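Glutathione S-transferase (Bombyx mori, PDB 5ZFG) metabolises the insecticide diazinon and probably acts as a glutathione transferase, joining glutathione to electrophilic compounds. Local coordinates at residues B[4-9]-B[54-59]; B[22-27]-B[73-78]; B[93-98]-B[156-161]. All blocks are in the same frame, centred on the assembly; numbering follows the deposited sequence. Where two conformers were deposited one is given.

Contact 1 of 3, residues B[4-9]-B[54-59]; sequences KLYAVS and IPVLDD
Tyr6 lies alongside Val56 on one face of an antiparallel strand pair, both side chains pointing the same way. The tyrosine CB meets Val56 CG1 at 3.6 Å, a contact possible because that methyl sits between its own backbone N and carbonyl carbon (chi1 62°). Further out, CG turns anti to the carbonyl carbon (chi1 -64°) and sends the ring along the strands toward Asp58. The CD2 edge then passes 3.6 Å from Val56 O, which lies in the plane of the ring. CE2 comes loosely up to Asp58 CB, and at the tip Tyr6 OH hydrogen-bonds a water at 2.7 Å. The same water donates to Asp58 OD2 at 2.6 Å and thus ties the phenol to the carboxylate, whose OD1 is bound by Gly61 N.

The backbones are joined in two hydrogen-bonded pairs, Tyr6 with Val56 and Lys4 with Asp58. Tyr6 N reaches Val56 O at 2.9 Å, and Val56 N answers to Tyr6 O. Asp58 N gives Lys4 O a bond of 2.7 Å, and Lys4 N donates back to Asp58 O. Leu5 and Leu57, the non-hydrogen-bonded pair between them, point to the other face, where Leu5 CD1 lies 4.1 Å from Leu57 CD1; the same Leu5 methyl also reaches Pro55 CB.

A cis peptide precedes Pro55, as in the thioredoxin-like domain of other glutathione transferases, where this turn borders the glutathione site; an acetate ion, probably from the crystallisation liquor, lies about 4 Å from the Pro55 side chain. Strand 56-59 stands between strands 3-7 and 62-65 of a four-stranded mixed sheet. Helix 43-48 covers the Tyr6 and Val56 face through Tyr45, whereas helix 12-23 packs on Leu5 and helix 67-78 on Leu57 across the other.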
loop_
_atom_site.group_PDB
_atom_site.type_symbol
_atom_site.label_atom_id
_atom_site.label_comp_id
_atom_site.label_asym_id
_atom_site.label_seq_id
_atom_site.Cartn_x
_atom_site.Cartn_y
_atom_site.Cartn_z
ATOM N N LYS B 4 17.648 -5.890 -12.329
ATOM C CA LYS B 4 18.130 -6.702 -11.218
ATOM C C LYS B 4 17.117 -6.686 -10.082
ATOM O O LYS B 4 16.668 -5.612 -9.668
ATOM C CB LYS B 4 19.476 -6.184 -10.721
ATOM C CG LYS B 4 20.600 -6.260 -11.782
ATOM C CD LYS B 4 21.938 -5.862 -11.182
ATOM C CE LYS B 4 22.960 -5.550 -12.261
ATOM N NZ LYS B 4 24.314 -5.416 -11.656
ATOM N N LEU B 5 16.775 -7.869 -9.576
ATOM C CA LEU B 5 15.865 -7.997 -8.436
ATOM C C LEU B 5 16.589 -8.625 -7.255
ATOM O O LEU B 5 17.040 -9.774 -7.335
ATOM C CB LEU B 5 14.643 -8.840 -8.789
ATOM C CG LEU B 5 13.641 -8.998 -7.652
ATOM C CD1 LEU B 5 12.914 -7.672 -7.409
ATOM C CD2 LEU B 5 12.639 -10.107 -7.971
ATOM N N TYR B 6 16.649 -7.890 -6.151
ATOM C CA TYR B 6 17.161 -8.406 -4.886
ATOM C C TYR B 6 15.997 -8.980 -4.087
ATOM O O TYR B 6 15.075 -8.247 -3.717
ATOM C CB TYR B 6 17.882 -7.298 -4.119
ATOM C CG TYR B 6 19.108 -6.809 -4.867
ATOM C CD1 TYR B 6 20.370 -7.285 -4.545
ATOM C CD2 TYR B 6 18.996 -5.910 -5.928
ATOM C CE1 TYR B 6 21.492 -6.860 -5.236
ATOM C CE2 TYR B 6 20.120 -5.475 -6.632
ATOM C CZ TYR B 6 21.366 -5.954 -6.275
ATOM O OH TYR B 6 22.496 -5.543 -6.968
ATOM N N ALA B 7 16.025 -10.291 -3.846
ATOM C CA ALA B 7 14.863 -11.020 -3.345
ATOM C C ALA B 7 15.315 -12.067 -2.333
ATOM O O ALA B 7 16.506 -12.362 -2.219
ATOM C CB ALA B 7 14.104 -11.696 -4.500
ATOM N N VAL B 8 14.350 -12.650 -1.604
ATOM C CA VAL B 8 14.615 -13.762 -0.699
ATOM C C VAL B 8 13.702 -14.926 -1.075
ATOM O O VAL B 8 12.537 -14.728 -1.440
ATOM C CB VAL B 8 14.450 -13.339 0.784
ATOM C CG1 VAL B 8 12.980 -13.110 1.169
ATOM C CG2 VAL B 8 15.110 -14.352 1.705
ATOM N N SER B 9 14.244 -16.143 -0.976
ATOM C CA SER B 9 13.624 -17.341 -1.536
ATOM C C SER B 9 12.313 -17.737 -0.877
ATOM O O SER B 9 11.529 -18.469 -1.493
ATOM C CB SER B 9 14.604 -18.511 -1.425
ATOM O OG SER B 9 14.856 -18.794 -0.055
ATOM N N ILE B 54 13.290 -6.424 1.884
ATOM C CA ILE B 54 13.401 -7.200 0.646
ATOM C C ILE B 54 11.990 -7.380 0.094
ATOM O O ILE B 54 11.095 -7.758 0.863
ATOM C CB ILE B 54 14.065 -8.555 0.947
ATOM C CG1 ILE B 54 15.308 -8.367 1.831
ATOM C CG2 ILE B 54 14.367 -9.338 -0.306
ATOM C CD1 ILE B 54 15.755 -9.639 2.516
ATOM N N PRO B 55 11.739 -7.223 -1.224
ATOM C CA PRO B 55 12.711 -7.003 -2.298
ATOM C C PRO B 55 13.050 -5.547 -2.628
ATOM O O PRO B 55 12.397 -4.610 -2.153
ATOM C CB PRO B 55 12.020 -7.661 -3.496
ATOM C CG PRO B 55 10.572 -7.338 -3.278
ATOM C CD PRO B 55 10.392 -7.498 -1.772
ATOM N N VAL B 56 14.055 -5.365 -3.488
ATOM C CA VAL B 56 14.315 -4.073 -4.122
ATOM C C VAL B 56 14.721 -4.334 -5.567
ATOM O O VAL B 56 15.396 -5.323 -5.862
ATOM C CB VAL B 56 15.376 -3.244 -3.351
ATOM C CG1 VAL B 56 16.747 -3.946 -3.295
ATOM C CG2 VAL B 56 15.497 -1.832 -3.928
ATOM N N LEU B 57 14.248 -3.479 -6.469
ATOM C CA LEU B 57 14.545 -3.560 -7.897
ATOM C C LEU B 57 15.592 -2.527 -8.271
ATOM O O LEU B 57 15.540 -1.384 -7.812
ATOM C CB LEU B 57 13.269 -3.325 -8.712
ATOM C CG LEU B 57 13.312 -3.547 -10.223
ATOM C CD1 LEU B 57 13.243 -5.030 -10.559
ATOM C CD2 LEU B 57 12.166 -2.779 -10.894
ATOM N N ASP B 58 16.544 -2.931 -9.111
ATOM C CA ASP B 58 17.500 -2.011 -9.720
ATOM C C ASP B 58 17.282 -2.052 -11.230
ATOM O O ASP B 58 17.634 -3.038 -11.889
ATOM C CB ASP B 58 18.932 -2.387 -9.343
ATOM C CG ASP B 58 19.981 -1.564 -10.098
ATOM O OD1 ASP B 58 19.619 -0.636 -10.857
ATOM O OD2 ASP B 58 21.182 -1.858 -9.923
ATOM N N ASP B 59 16.693 -0.988 -11.770
ATOM C CA ASP B 59 16.427 -0.862 -13.206
ATOM C C ASP B 59 17.393 0.191 -13.736
ATOM O O ASP B 59 17.110 1.390 -13.701
ATOM C CB ASP B 59 14.969 -0.486 -13.500
ATOM C CG ASP B 59 14.606 -0.676 -14.972
ATOM O OD1 ASP B 59 15.497 -1.094 -15.757
ATOM O OD2 ASP B 59 13.443 -0.419 -15.354
HETATM O O HOH W 1 22.696 -3.257 -8.323
#

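Contact 2 of 3, residues B[22-27]-B[73-78]; sequences VALEVP and YICDKY
Leu24 and Ile74 bring together the C-terminal end of helix 12-23 and the last turns of helix 67-78, two helices that lie on the same face of the sheet in the thioredoxin-like domain. Helix 12-23 ends in a Schellman motif: Glu25 takes a positive phi of 59°, and its N bonds back to Val22 O at 3.0 Å. The reversal lets Leu24 and Val26, on either side of Glu25 in sequence, both point at the second helix.

Hydrocarbon packing carries most of the contact. Leu24 CD1 presses on Ile74 CG2 at 3.5 Å, the two side chains crossing at a slant. Ile74 CG2 can take this position because CG1 is anti to the carbonyl carbon (chi1 -71°), which leaves CG2 anti to the amide nitrogen. Val26 reaches in with CG2, which lies 3.9 Å from Tyr78 CB and, more loosely, near Ile74 CG2; valine and tyrosine side chains meet at about a right angle. Sulfur adds one further apolar contact, Cys75 SG standing 3.7 Å from the same Leu24 CD1, so that this single methyl lies against both Ile74 and Cys75.

No hydrogen bond crosses between 22-27 and 73-78. Asp76, which forms a salt bridge with Arg92 of its own chain, packs on Arg92 of the second subunit, and Tyr73 on Ala93 of that subunit, placing this end of helix 67-78 at the dimer interface. At the far end of the Tyr78 side chain, OH hydrogen-bonds to Asp59 OD2.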
loop_
_atom_site.group_PDB
_atom_site.type_symbol
_atom_site.label_atom_id
_atom_site.label_comp_id
_atom_site.label_asym_id
_atom_site.label_seq_id
_atom_site.Cartn_x
_atom_site.Cartn_y
_atom_site.Cartn_z
ATOM N N VAL B 22 7.955 -12.856 -14.636
ATOM C CA VAL B 22 7.866 -14.046 -15.481
ATOM C C VAL B 22 6.622 -13.992 -16.358
ATOM O O VAL B 22 6.691 -14.246 -17.569
ATOM C CB VAL B 22 7.904 -15.312 -14.598
ATOM C CG1 VAL B 22 7.536 -16.567 -15.393
ATOM C CG2 VAL B 22 9.275 -15.457 -13.952
ATOM N N ALA B 23 5.471 -13.627 -15.776
ATOM C CA ALA B 23 4.232 -13.558 -16.553
ATOM C C ALA B 23 4.332 -12.529 -17.671
ATOM O O ALA B 23 3.789 -12.728 -18.768
ATOM C CB ALA B 23 3.057 -13.232 -15.640
ATOM N N LEU B 24 5.026 -11.429 -17.419
ATOM C CA LEU B 24 5.168 -10.365 -18.405
ATOM C C LEU B 24 6.315 -10.613 -19.372
ATOM O O LEU B 24 6.500 -9.820 -20.307
ATOM C CB LEU B 24 5.376 -9.023 -17.703
ATOM C CG LEU B 24 4.128 -8.518 -16.971
ATOM C CD1 LEU B 24 4.429 -7.186 -16.301
ATOM C CD2 LEU B 24 2.984 -8.387 -17.946
ATOM N N GLU B 25 7.082 -11.685 -19.162
ATOM C CA GLU B 25 8.238 -12.008 -19.994
ATOM C C GLU B 25 9.270 -10.882 -19.995
ATOM O O GLU B 25 9.882 -10.584 -21.018
ATOM C CB GLU B 25 7.801 -12.344 -21.426
ATOM C CG GLU B 25 6.599 -13.268 -21.478
ATOM C CD GLU B 25 6.344 -13.809 -22.874
ATOM O OE1 GLU B 25 5.557 -13.193 -23.620
ATOM O OE2 GLU B 25 6.955 -14.839 -23.222
ATOM N N VAL B 26 9.474 -10.256 -18.839
ATOM C CA VAL B 26 10.495 -9.230 -18.673
ATOM C C VAL B 26 11.746 -9.914 -18.126
ATOM O O VAL B 26 11.686 -10.499 -17.029
ATOM C CB VAL B 26 10.025 -8.102 -17.742
ATOM C CG1 VAL B 26 11.151 -7.134 -17.498
ATOM C CG2 VAL B 26 8.816 -7.374 -18.339
ATOM N N PRO B 27 12.859 -9.918 -18.856
ATOM C CA PRO B 27 14.053 -10.624 -18.368
ATOM C C PRO B 27 14.698 -9.880 -17.209
ATOM O O PRO B 27 14.716 -8.648 -17.174
ATOM C CB PRO B 27 14.971 -10.659 -19.597
ATOM C CG PRO B 27 14.056 -10.405 -20.766
ATOM C CD PRO B 27 13.047 -9.431 -20.233
ATOM N N TYR B 73 5.109 -0.722 -11.358
ATOM C CA TYR B 73 6.105 -0.118 -12.240
ATOM C C TYR B 73 6.460 -1.047 -13.393
ATOM O O TYR B 73 6.551 -0.606 -14.540
ATOM C CB TYR B 73 7.351 0.236 -11.437
ATOM C CG TYR B 73 8.571 0.582 -12.284
ATOM C CD1 TYR B 73 8.620 1.773 -12.990
ATOM C CD2 TYR B 73 9.647 -0.284 -12.368
ATOM C CE1 TYR B 73 9.723 2.100 -13.761
ATOM C CE2 TYR B 73 10.759 0.028 -13.147
ATOM C CZ TYR B 73 10.783 1.227 -13.835
ATOM O OH TYR B 73 11.883 1.568 -14.596
ATOM N N ILE B 74 6.641 -2.338 -13.106
ATOM C CA ILE B 74 6.985 -3.285 -14.163
ATOM C C ILE B 74 5.910 -3.288 -15.249
ATOM O O ILE B 74 6.215 -3.310 -16.454
ATOM C CB ILE B 74 7.204 -4.687 -13.556
ATOM C CG1 ILE B 74 8.499 -4.715 -12.749
ATOM C CG2 ILE B 74 7.222 -5.739 -14.662
ATOM C CD1 ILE B 74 9.561 -3.794 -13.241
ATOM N N CYS B 75 4.638 -3.207 -14.849
ATOM C CA CYS B 75 3.549 -3.152 -15.824
ATOM C C CYS B 75 3.515 -1.813 -16.551
ATOM O O CYS B 75 3.457 -1.775 -17.787
ATOM C CB CYS B 75 2.208 -3.419 -15.140
ATOM S SG CYS B 75 2.061 -5.043 -14.400
ATOM N N ASP B 76 3.544 -0.703 -15.800
ATOM C CA ASP B 76 3.481 0.634 -16.406
ATOM C C ASP B 76 4.622 0.865 -17.389
ATOM O O ASP B 76 4.431 1.488 -18.438
ATOM C CB ASP B 76 3.537 1.728 -15.332
ATOM C CG ASP B 76 2.288 1.783 -14.456
ATOM O OD1 ASP B 76 1.243 1.224 -14.845
ATOM O OD2 ASP B 76 2.370 2.413 -13.372
ATOM N N LYS B 77 5.823 0.401 -17.056
ATOM C CA LYS B 77 6.992 0.694 -17.876
ATOM C C LYS B 77 7.109 -0.262 -19.059
ATOM O O LYS B 77 7.339 0.167 -20.193
ATOM C CB LYS B 77 8.255 0.643 -17.012
ATOM C CG LYS B 77 9.551 0.764 -17.796
ATOM C CD LYS B 77 9.788 2.187 -18.251
ATOM C CE LYS B 77 11.223 2.364 -18.727
ATOM N NZ LYS B 77 11.337 3.471 -19.716
ATOM N N TYR B 78 6.951 -1.565 -18.818
ATOM C CA TYR B 78 7.258 -2.530 -19.874
ATOM C C TYR B 78 6.056 -3.156 -20.561
ATOM O O TYR B 78 6.203 -3.643 -21.688
ATOM C CB TYR B 78 8.162 -3.632 -19.319
ATOM C CG TYR B 78 9.469 -3.032 -18.937
ATOM C CD1 TYR B 78 10.290 -2.450 -19.908
ATOM C CD2 TYR B 78 9.868 -2.978 -17.614
ATOM C CE1 TYR B 78 11.475 -1.856 -19.565
ATOM C CE2 TYR B 78 11.055 -2.394 -17.263
ATOM C CZ TYR B 78 11.858 -1.837 -18.241
ATOM O OH TYR B 78 13.041 -1.240 -17.892
#

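Contact 3 of 3, residues B[93-98]-B[156-161]; sequences AIVNHR and LTIADF
Val95 fits against the turn 157-159 with both of its methyls, and its CA comes within 5.2 Å of Ala159 CA. CG1, anti to the amide nitrogen (chi1 173°), meets Ile158 CG1 at 3.6 Å and touches Ala159 CB, while CG2 rests 3.7 Å from Thr157 OG1. One helical turn on, Arg98 CB packs on Ala159 CB at 3.6 Å before the arginine chain bends away at chi2. An alanine in place of Val95 would lack both methyls and is likely to open a gap between helix 89-114 and the side chains of Thr157 and Ile158.

A bridging water joins the two backbones, donating to Arg98 O and to Ala159 O, each at 2.9 Å. Thr157 and Asp160 form a capping box where the chain enters helix 160-172, as in the C-terminal domain of other glutathione transferases. Thr157 N donates to Asp160 OD2 at 2.9 Å in a nearly straight bond of 171°, and Thr157 OG1 accepts a weak one from Ala159 N. Asp160 is fixed in turn through OD1, which Ala151 N and Trp186 NE1 both bind. On the arginine side, the guanidinium makes a cation-pi contact with Tyr142, and neighbouring His97 NE2 hydrogen-bonds Gln51 OE1 of the second subunit.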
loop_
_atom_site.group_PDB
_atom_site.type_symbol
_atom_site.label_atom_id
_atom_site.label_comp_id
_atom_site.label_asym_id
_atom_site.label_seq_id
_atom_site.Cartn_x
_atom_site.Cartn_y
_atom_site.Cartn_z
ATOM N N ALA B 93 -8.467 0.655 -10.329
ATOM C CA ALA B 93 -8.701 0.897 -8.904
ATOM C C ALA B 93 -8.959 -0.396 -8.142
ATOM O O ALA B 93 -8.537 -0.533 -6.985
ATOM C CB ALA B 93 -9.863 1.856 -8.723
ATOM N N ILE B 94 -9.676 -1.346 -8.753
ATOM C CA ILE B 94 -9.905 -2.625 -8.078
ATOM C C ILE B 94 -8.576 -3.340 -7.845
ATOM O O ILE B 94 -8.328 -3.880 -6.756
ATOM C CB ILE B 94 -10.895 -3.506 -8.868
ATOM C CG1 ILE B 94 -12.242 -2.779 -9.061
ATOM C CG2 ILE B 94 -11.139 -4.837 -8.118
ATOM C CD1 ILE B 94 -13.153 -3.443 -10.094
ATOM N N VAL B 95 -7.694 -3.336 -8.854
ATOM C CA VAL B 95 -6.358 -3.904 -8.675
ATOM C C VAL B 95 -5.608 -3.173 -7.568
ATOM O O VAL B 95 -5.050 -3.806 -6.660
ATOM C CB VAL B 95 -5.562 -3.877 -9.994
ATOM C CG1 VAL B 95 -4.098 -4.327 -9.737
ATOM C CG2 VAL B 95 -6.234 -4.781 -11.033
ATOM N N ASN B 96 -5.566 -1.834 -7.639
ATOM C CA ASN B 96 -4.857 -1.059 -6.623
ATOM C C ASN B 96 -5.413 -1.336 -5.240
ATOM O O ASN B 96 -4.649 -1.463 -4.276
ATOM C CB ASN B 96 -4.939 0.435 -6.925
ATOM C CG ASN B 96 -4.075 0.849 -8.107
ATOM O OD1 ASN B 96 -3.169 0.120 -8.541
ATOM N ND2 ASN B 96 -4.362 2.030 -8.645
ATOM N N HIS B 97 -6.738 -1.448 -5.128
ATOM C CA HIS B 97 -7.329 -1.741 -3.831
ATOM C C HIS B 97 -6.850 -3.083 -3.297
ATOM O O HIS B 97 -6.454 -3.206 -2.130
ATOM C CB HIS B 97 -8.850 -1.771 -3.904
ATOM C CG HIS B 97 -9.433 -2.273 -2.627
ATOM N ND1 HIS B 97 -9.602 -3.614 -2.367
ATOM C CD2 HIS B 97 -9.736 -1.624 -1.478
ATOM C CE1 HIS B 97 -10.033 -3.768 -1.126
ATOM N NE2 HIS B 97 -10.127 -2.573 -0.567
ATOM N N ARG B 98 -6.907 -4.116 -4.142
ATOM C CA ARG B 98 -6.525 -5.444 -3.687
ATOM C C ARG B 98 -5.051 -5.490 -3.284
ATOM O O ARG B 98 -4.689 -6.201 -2.341
ATOM C CB ARG B 98 -6.842 -6.486 -4.773
ATOM C CG ARG B 98 -8.333 -6.629 -5.145
ATOM C CD ARG B 98 -9.219 -7.091 -3.988
ATOM N NE ARG B 98 -10.566 -7.381 -4.488
ATOM C CZ ARG B 98 -11.536 -6.480 -4.597
ATOM N NH1 ARG B 98 -11.342 -5.225 -4.210
ATOM N NH2 ARG B 98 -12.712 -6.838 -5.095
ATOM N N LEU B 156 -6.409 -12.876 -14.740
ATOM C CA LEU B 156 -5.299 -12.664 -13.811
ATOM C C LEU B 156 -4.792 -11.225 -13.877
ATOM O O LEU B 156 -4.672 -10.642 -14.961
ATOM C CB LEU B 156 -4.157 -13.634 -14.137
ATOM C CG LEU B 156 -3.017 -13.761 -13.113
ATOM C CD1 LEU B 156 -3.454 -14.560 -11.902
ATOM C CD2 LEU B 156 -1.750 -14.349 -13.726
ATOM N N THR B 157 -4.519 -10.635 -12.701
ATOM C CA THR B 157 -3.890 -9.317 -12.620
ATOM C C THR B 157 -2.787 -9.353 -11.565
ATOM O O THR B 157 -2.655 -10.319 -10.810
ATOM C CB THR B 157 -4.888 -8.201 -12.271
ATOM O OG1 THR B 157 -5.406 -8.412 -10.955
ATOM C CG2 THR B 157 -6.056 -8.135 -13.270
ATOM N N ILE B 158 -1.995 -8.274 -11.490
ATOM C CA ILE B 158 -0.957 -8.224 -10.458
ATOM C C ILE B 158 -1.555 -8.274 -9.055
ATOM O O ILE B 158 -0.843 -8.578 -8.103
ATOM C CB ILE B 158 -0.030 -6.984 -10.587
ATOM C CG1 ILE B 158 -0.800 -5.654 -10.541
ATOM C CG2 ILE B 158 0.894 -7.084 -11.830
ATOM C CD1 ILE B 158 0.136 -4.423 -10.510
ATOM N N ALA B 159 -2.848 -7.963 -8.897
ATOM C CA ALA B 159 -3.466 -8.074 -7.578
ATOM C C ALA B 159 -3.492 -9.517 -7.091
ATOM O O ALA B 159 -3.510 -9.764 -5.878
ATOM C CB ALA B 159 -4.886 -7.502 -7.618
ATOM N N ASP B 160 -3.469 -10.485 -8.011
ATOM C CA ASP B 160 -3.572 -11.880 -7.602
ATOM C C ASP B 160 -2.317 -12.372 -6.884
ATOM O O ASP B 160 -2.424 -13.114 -5.906
ATOM C CB ASP B 160 -3.857 -12.755 -8.814
ATOM C CG ASP B 160 -5.266 -12.600 -9.288
ATOM O OD1 ASP B 160 -6.165 -13.085 -8.562
ATOM O OD2 ASP B 160 -5.476 -11.950 -10.339
ATOM N N PHE B 161 -1.130 -11.987 -7.360
ATOM C CA PHE B 161 0.099 -12.588 -6.841
ATOM C C PHE B 161 0.287 -12.361 -5.350
ATOM O O PHE B 161 0.551 -13.343 -4.636
ATOM C CB PHE B 161 1.333 -12.108 -7.622
ATOM C CG PHE B 161 1.256 -12.359 -9.094
ATOM C CD1 PHE B 161 0.951 -13.625 -9.588
ATOM C CD2 PHE B 161 1.473 -11.317 -9.991
ATOM C CE1 PHE B 161 0.852 -13.840 -10.964
ATOM C CE2 PHE B 161 1.394 -11.525 -11.366
ATOM C CZ PHE B 161 1.078 -12.794 -11.850
HETATM O O HOH W 2 -2.810 -7.985 -3.726
#

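How the contacts relate
From the N terminus the chain lays down 4-9 and then 22-27 before either finds its partner. Segment 54-59 closes contact 1 and 73-78 closes contact 2, so the two loops cross within the thioredoxin-like domain. Contact 1 joins strands 3-7 and 56-59, contact 2 the ends of helices 12-23 and 67-78; sheet and helix meet where Leu57 CD2 packs on Ile74 CD1 at 3.7 Å and Asp59 probably accepts a hydrogen bond from Tyr73 OH. Helix 89-114 follows and opens contact 3, which 156-161 closes in series inside the C-terminal domain. Cys75 SG against Ile158 CG2, 3.5 Å apart, links contacts 2 and 3 across the domain boundary; contact 1 stays about 11 Å from contact 3 between nearest atoms.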